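Local coordinates for protein beta-galactosidase (Marinomonas sp. ef1, PDB 6Y2K) that hydrolyses terminal beta-D-galactose residues from beta-galactosides as a cold-active, hexameric enzyme of glycoside hydrolase family 42, at residues R161-N175 with M185-N197. Sequence-based numbering, arbitrary orientation. Where two conformers were deposited one is given.
Sequences RLWLAEKYGTVEALN and MDYRSFDEIELPN
Arg-161 leaves helix 154-168 and lays its aliphatic chain beside Phe-190 O on its way to Ile-193. From CB the chain runs to CG, 3.5 Å from Phe-190 O, and on to CD, still beside that oxygen at 3.8 Å. With the chain extended from CG to NE (chi2 165°, chi3 168°), the guanidinium arrives side-on at Ile-193 O, which lies near the guanidinium plane and accepts from NE (2.9 Å), coming in the carbonyl plane, and from NH2 (2.8 Å), sitting above it. Asp-191 O sits over one face without a hydrogen bond, and a water links NH2 to Glu-194 OE2, itself salt-bridged to Lys-79 of the second subunit. Ile-193 O would probably lose both of these donors if an alanine stood here, and the 190-193 turn would be held less firmly to the helix. All this belongs to the excursion between barrel strands 134-138 and 238-244 of the TIM-barrel domain, where the loop after helix 171-178 folds back over two consecutive helices. Phe-190 wedges between them: Ala-165 CA makes a CH-pi contact over one ring face, 3.8 Å from the centroid, Val-171 CA covers the opposite face, and Leu-174 CD1 meets the edge. That same methyl and Leu-164 CD1 meet Ile-193 CD1 tip to tip. Farther along, the Asn-175 amide spans the backbone of Tyr-187, OD1 accepting from N at 3.1 Å and ND2 giving a bond to O at 2.8 Å, in the carbonyl plane and on a lone pair.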
loop_
_atom_site.group_PDB
_atom_site.type_symbol
_atom_site.label_atom_id
_atom_site.label_comp_id
_atom_site.label_asym_id
_atom_site.label_seq_id
_atom_site.Cartn_x
_atom_site.Cartn_y
_atom_site.Cartn_z
ATOM N N ARG A 161 -20.075 -38.313 -36.150
ATOM C CA ARG A 161 -21.401 -38.710 -36.640
ATOM C C ARG A 161 -21.669 -40.214 -36.466
ATOM O O ARG A 161 -22.793 -40.605 -36.134
ATOM C CB ARG A 161 -21.595 -38.276 -38.091
ATOM C CG ARG A 161 -21.618 -36.769 -38.253
ATOM C CD ARG A 161 -21.444 -36.373 -39.700
ATOM N NE ARG A 161 -21.747 -34.960 -39.898
ATOM C CZ ARG A 161 -21.564 -34.302 -41.038
ATOM N NH1 ARG A 161 -21.079 -34.925 -42.115
ATOM N NH2 ARG A 161 -21.870 -33.007 -41.108
ATOM N N LEU A 162 -20.643 -41.045 -36.672
ATOM C CA LEU A 162 -20.759 -42.494 -36.426
ATOM C C LEU A 162 -20.934 -42.802 -34.941
ATOM O O LEU A 162 -21.767 -43.633 -34.570
ATOM C CB LEU A 162 -19.545 -43.259 -36.970
ATOM C CG LEU A 162 -19.384 -43.350 -38.492
ATOM C CD1 LEU A 162 -18.064 -44.048 -38.822
ATOM C CD2 LEU A 162 -20.554 -44.081 -39.154
ATOM N N TRP A 163 -20.142 -42.129 -34.104
ATOM C CA TRP A 163 -20.205 -42.276 -32.646
ATOM C C TRP A 163 -21.583 -41.891 -32.090
ATOM O O TRP A 163 -22.116 -42.582 -31.221
ATOM C CB TRP A 163 -19.090 -41.437 -32.001
ATOM C CG TRP A 163 -18.887 -41.589 -30.514
ATOM C CD1 TRP A 163 -17.971 -42.390 -29.881
ATOM C CD2 TRP A 163 -19.579 -40.885 -29.484
ATOM N NE1 TRP A 163 -18.066 -42.234 -28.516
ATOM C CE2 TRP A 163 -19.043 -41.314 -28.247
ATOM C CE3 TRP A 163 -20.607 -39.933 -29.484
ATOM C CZ2 TRP A 163 -19.500 -40.819 -27.024
ATOM C CZ3 TRP A 163 -21.060 -39.441 -28.265
ATOM C CH2 TRP A 163 -20.506 -39.887 -27.053
ATOM N N LEU A 164 -22.161 -40.810 -32.609
ATOM C CA LEU A 164 -23.500 -40.367 -32.193
ATOM C C LEU A 164 -24.610 -41.361 -32.577
ATOM O O LEU A 164 -25.535 -41.596 -31.783
ATOM C CB LEU A 164 -23.824 -38.987 -32.776
ATOM C CG LEU A 164 -23.031 -37.788 -32.241
ATOM C CD1 LEU A 164 -23.305 -36.573 -33.109
ATOM C CD2 LEU A 164 -23.387 -37.504 -30.785
ATOM N N ALA A 165 -24.524 -41.929 -33.783
ATOM C CA ALA A 165 -25.475 -42.962 -34.221
ATOM C C ALA A 165 -25.413 -44.188 -33.316
ATOM O O ALA A 165 -26.456 -44.723 -32.921
ATOM C CB ALA A 165 -25.241 -43.348 -35.680
ATOM N N GLU A 166 -24.197 -44.602 -32.963
ATOM C CA GLU A 166 -23.984 -45.721 -32.039
ATOM C C GLU A 166 -24.563 -45.448 -30.643
ATOM O O GLU A 166 -25.182 -46.325 -30.051
ATOM C CB GLU A 166 -22.484 -46.046 -31.961
ATOM C CG GLU A 166 -22.087 -47.238 -31.098
ATOM C CD GLU A 166 -22.741 -48.546 -31.515
ATOM O OE1 GLU A 166 -22.923 -48.770 -32.735
ATOM O OE2 GLU A 166 -23.072 -49.353 -30.609
ATOM N N LYS A 167 -24.374 -44.236 -30.128
ATOM C CA LYS A 167 -24.909 -43.867 -28.815
ATOM C C LYS A 167 -26.430 -43.741 -28.793
ATOM O O LYS A 167 -27.068 -44.296 -27.908
ATOM C CB LYS A 167 -24.289 -42.555 -28.312
ATOM C CG LYS A 167 -24.790 -42.136 -26.936
ATOM C CD LYS A 167 -23.974 -40.994 -26.359
ATOM C CE LYS A 167 -24.511 -40.607 -24.994
ATOM N NZ LYS A 167 -23.645 -39.615 -24.306
ATOM N N TYR A 168 -26.996 -43.006 -29.743
ATOM C CA TYR A 168 -28.420 -42.642 -29.705
ATOM C C TYR A 168 -29.364 -43.505 -30.557
ATOM O O TYR A 168 -30.579 -43.542 -30.282
ATOM C CB TYR A 168 -28.581 -41.160 -30.083
ATOM C CG TYR A 168 -27.959 -40.253 -29.048
ATOM C CD1 TYR A 168 -28.561 -40.076 -27.808
ATOM C CD2 TYR A 168 -26.738 -39.617 -29.284
ATOM C CE1 TYR A 168 -27.984 -39.265 -26.833
ATOM C CE2 TYR A 168 -26.150 -38.809 -28.319
ATOM C CZ TYR A 168 -26.773 -38.632 -27.097
ATOM O OH TYR A 168 -26.205 -37.840 -26.132
ATOM N N GLY A 169 -28.833 -44.153 -31.597
ATOM C CA GLY A 169 -29.644 -44.946 -32.530
ATOM C C GLY A 169 -30.348 -44.117 -33.595
ATOM O O GLY A 169 -30.139 -44.335 -34.789
ATOM N N THR A 170 -31.204 -43.190 -33.162
ATOM C CA THR A 170 -31.915 -42.282 -34.047
ATOM C C THR A 170 -31.556 -40.835 -33.722
ATOM O O THR A 170 -31.233 -40.501 -32.569
ATOM C CB THR A 170 -33.437 -42.448 -33.900
ATOM O OG1 THR A 170 -33.845 -42.043 -32.592
ATOM C CG2 THR A 170 -33.857 -43.902 -34.127
ATOM N N VAL A 171 -31.612 -39.972 -34.735
ATOM C CA VAL A 171 -31.419 -38.537 -34.509
ATOM C C VAL A 171 -32.524 -37.932 -33.618
ATOM O O VAL A 171 -32.288 -36.955 -32.900
ATOM C CB VAL A 171 -31.285 -37.767 -35.839
ATOM C CG1 VAL A 171 -32.622 -37.685 -36.573
ATOM C CG2 VAL A 171 -30.682 -36.386 -35.595
ATOM N N GLU A 172 -33.714 -38.531 -33.645
ATOM C CA GLU A 172 -34.826 -38.111 -32.790
ATOM C C GLU A 172 -34.428 -38.222 -31.313
ATOM O O GLU A 172 -34.661 -37.294 -30.522
ATOM C CB GLU A 172 -36.094 -38.951 -33.070
ATOM C CG GLU A 172 -36.836 -38.628 -34.378
ATOM C CD GLU A 172 -36.100 -39.011 -35.682
ATOM O OE1 GLU A 172 -35.383 -40.048 -35.724
ATOM O OE2 GLU A 172 -36.240 -38.247 -36.679
ATOM N N ALA A 173 -33.809 -39.348 -30.958
ATOM C CA ALA A 173 -33.320 -39.573 -29.601
ATOM C C ALA A 173 -32.223 -38.584 -29.204
ATOM O O ALA A 173 -32.197 -38.113 -28.062
ATOM C CB ALA A 173 -32.820 -41.005 -29.432
ATOM N N LEU A 174 -31.330 -38.271 -30.144
ATOM C CA LEU A 174 -30.292 -37.268 -29.914
ATOM C C LEU A 174 -30.909 -35.880 -29.679
ATOM O O LEU A 174 -30.491 -35.171 -28.747
ATOM C CB LEU A 174 -29.301 -37.242 -31.084
ATOM C CG LEU A 174 -28.146 -36.220 -31.054
ATOM C CD1 LEU A 174 -26.958 -36.730 -31.866
ATOM C CD2 LEU A 174 -28.604 -34.834 -31.529
ATOM N N ASN A 175 -31.886 -35.494 -30.508
ATOM C CA ASN A 175 -32.536 -34.179 -30.378
ATOM C C ASN A 175 -33.220 -34.027 -29.020
ATOM O O ASN A 175 -33.187 -32.945 -28.422
ATOM C CB ASN A 175 -33.555 -33.917 -31.501
ATOM C CG ASN A 175 -32.903 -33.620 -32.844
ATOM O OD1 ASN A 175 -31.840 -32.971 -32.927
ATOM N ND2 ASN A 175 -33.562 -34.061 -33.920
ATOM N N MET A 185 -32.306 -25.846 -32.970
ATOM C CA MET A 185 -31.099 -26.625 -33.280
ATOM C C MET A 185 -31.399 -28.012 -33.897
ATOM O O MET A 185 -30.468 -28.700 -34.337
ATOM C CB MET A 185 -30.227 -26.780 -32.025
ATOM C CG MET A 185 -29.461 -25.514 -31.625
ATOM S SD MET A 185 -28.329 -25.718 -30.221
ATOM C CE MET A 185 -29.471 -25.975 -28.863
ATOM N N ASP A 186 -32.671 -28.418 -33.925
ATOM C CA ASP A 186 -33.070 -29.786 -34.334
ATOM C C ASP A 186 -32.454 -30.246 -35.657
ATOM O O ASP A 186 -32.539 -29.541 -36.666
ATOM C CB ASP A 186 -34.597 -29.901 -34.447
ATOM C CG ASP A 186 -35.301 -29.836 -33.095
ATOM O OD1 ASP A 186 -34.937 -30.625 -32.189
ATOM O OD2 ASP A 186 -36.225 -28.991 -32.959
ATOM N N TYR A 187 -31.844 -31.429 -35.628
ATOM C CA TYR A 187 -31.272 -32.078 -36.814
ATOM C C TYR A 187 -32.228 -33.112 -37.407
ATOM O O TYR A 187 -32.872 -33.868 -36.676
ATOM C CB TYR A 187 -29.939 -32.752 -36.451
ATOM C CG TYR A 187 -28.985 -31.773 -35.812
ATOM C CD1 TYR A 187 -28.266 -30.861 -36.588
ATOM C CD2 TYR A 187 -28.833 -31.723 -34.433
ATOM C CE1 TYR A 187 -27.406 -29.946 -36.008
ATOM C CE2 TYR A 187 -27.971 -30.809 -33.843
ATOM C CZ TYR A 187 -27.265 -29.918 -34.636
ATOM O OH TYR A 187 -26.417 -28.999 -34.051
ATOM N N ARG A 188 -32.305 -33.134 -38.737
ATOM C CA ARG A 188 -33.071 -34.145 -39.472
ATOM C C ARG A 188 -32.351 -35.494 -39.544
ATOM O O ARG A 188 -32.989 -36.530 -39.765
ATOM C CB ARG A 188 -33.334 -33.677 -40.903
ATOM C CG ARG A 188 -34.157 -32.407 -41.027
ATOM C CD ARG A 188 -34.602 -32.202 -42.470
ATOM N NE ARG A 188 -33.465 -32.141 -43.391
ATOM C CZ ARG A 188 -33.540 -32.282 -44.715
ATOM N NH1 ARG A 188 -34.708 -32.483 -45.323
ATOM N NH2 ARG A 188 -32.431 -32.210 -45.447
ATOM N N SER A 189 -31.024 -35.469 -39.411
ATOM C CA SER A 189 -30.199 -36.663 -39.521
ATOM C C SER A 189 -28.850 -36.423 -38.842
ATOM O O SER A 189 -28.462 -35.278 -38.591
ATOM C CB SER A 189 -29.963 -36.997 -41.000
ATOM O OG SER A 189 -29.201 -35.971 -41.647
ATOM N N PHE A 190 -28.120 -37.496 -38.571
ATOM C CA PHE A 190 -26.783 -37.353 -38.000
ATOM C C PHE A 190 -25.850 -36.569 -38.917
ATOM O O PHE A 190 -25.027 -35.807 -38.414
ATOM C CB PHE A 190 -26.182 -38.708 -37.648
ATOM C CG PHE A 190 -26.920 -39.419 -36.547
ATOM C CD1 PHE A 190 -26.902 -38.919 -35.251
ATOM C CD2 PHE A 190 -27.629 -40.590 -36.800
ATOM C CE1 PHE A 190 -27.572 -39.568 -34.223
ATOM C CE2 PHE A 190 -28.306 -41.240 -35.775
ATOM C CZ PHE A 190 -28.278 -40.726 -34.485
ATOM N N ASP A 191 -26.014 -36.700 -40.240
ATOM C CA ASP A 191 -25.131 -36.037 -41.210
ATOM C C ASP A 191 -25.384 -34.527 -41.370
ATOM O O ASP A 191 -24.685 -33.862 -42.127
ATOM C CB ASP A 191 -25.203 -36.745 -42.574
ATOM C CG ASP A 191 -24.588 -38.142 -42.541
ATOM O OD1 ASP A 191 -23.846 -38.470 -41.585
ATOM O OD2 ASP A 191 -24.847 -38.914 -43.480
ATOM N N GLU A 192 -26.394 -33.994 -40.673
ATOM C CA GLU A 192 -26.572 -32.541 -40.559
ATOM C C GLU A 192 -25.729 -31.933 -39.427
ATOM O O GLU A 192 -25.503 -30.719 -39.413
ATOM C CB GLU A 192 -28.040 -32.165 -40.349
ATOM C CG GLU A 192 -28.887 -32.240 -41.610
ATOM C CD GLU A 192 -30.253 -31.585 -41.461
ATOM O OE1 GLU A 192 -30.701 -31.347 -40.311
ATOM O OE2 GLU A 192 -30.884 -31.305 -42.506
ATOM N N ILE A 193 -25.283 -32.764 -38.485
ATOM C CA ILE A 193 -24.595 -32.288 -37.293
ATOM C C ILE A 193 -23.165 -31.888 -37.671
ATOM O O ILE A 193 -22.479 -32.615 -38.388
ATOM C CB ILE A 193 -24.589 -33.352 -36.167
ATOM C CG1 ILE A 193 -26.033 -33.694 -35.746
ATOM C CG2 ILE A 193 -23.793 -32.843 -34.973
ATOM C CD1 ILE A 193 -26.164 -34.868 -34.802
ATOM N N GLU A 194 -22.744 -30.714 -37.206
ATOM C CA GLU A 194 -21.413 -30.182 -37.477
ATOM C C GLU A 194 -20.537 -30.287 -36.229
ATOM O O GLU A 194 -20.996 -30.653 -35.147
ATOM C CB GLU A 194 -21.510 -28.710 -37.921
ATOM C CG GLU A 194 -22.335 -28.451 -39.179
ATOM C CD GLU A 194 -21.713 -28.954 -40.478
ATOM O OE1 GLU A 194 -20.509 -29.292 -40.512
ATOM O OE2 GLU A 194 -22.457 -29.005 -41.486
ATOM N N LEU A 195 -19.259 -29.953 -36.395
ATOM C CA LEU A 195 -18.347 -29.797 -35.266
ATOM C C LEU A 195 -18.807 -28.587 -34.436
ATOM O O LEU A 195 -19.438 -27.675 -34.989
ATOM C CB LEU A 195 -16.909 -29.592 -35.768
ATOM C CG LEU A 195 -16.309 -30.751 -36.574
ATOM C CD1 LEU A 195 -15.038 -30.311 -37.291
ATOM C CD2 LEU A 195 -16.053 -31.951 -35.666
ATOM N N PRO A 196 -18.528 -28.584 -33.111
ATOM C CA PRO A 196 -18.949 -27.478 -32.245
ATOM C C PRO A 196 -18.071 -26.212 -32.261
ATOM O O PRO A 196 -18.363 -25.278 -31.509
ATOM C CB PRO A 196 -18.928 -28.113 -30.857
ATOM C CG PRO A 196 -17.828 -29.101 -30.938
ATOM C CD PRO A 196 -17.909 -29.670 -32.325
ATOM N N ASN A 197 -17.030 -26.161 -33.091
ATOM C CA ASN A 197 -16.208 -24.949 -33.206
ATOM C C ASN A 197 -16.758 -24.006 -34.282
ATOM O O ASN A 197 -17.607 -24.389 -35.087
ATOM C CB ASN A 197 -14.745 -25.294 -33.502
ATOM C CG ASN A 197 -14.550 -25.890 -34.881
ATOM O OD1 ASN A 197 -15.373 -26.691 -35.339
ATOM N ND2 ASN A 197 -13.462 -25.497 -35.555
HETATM O O HOH W 1 -22.845 -31.207 -43.171
HETATM O O HOH W 2 -35.239 -35.142 -36.320
HETATM O O HOH W 3 -35.841 -36.995 -39.775
#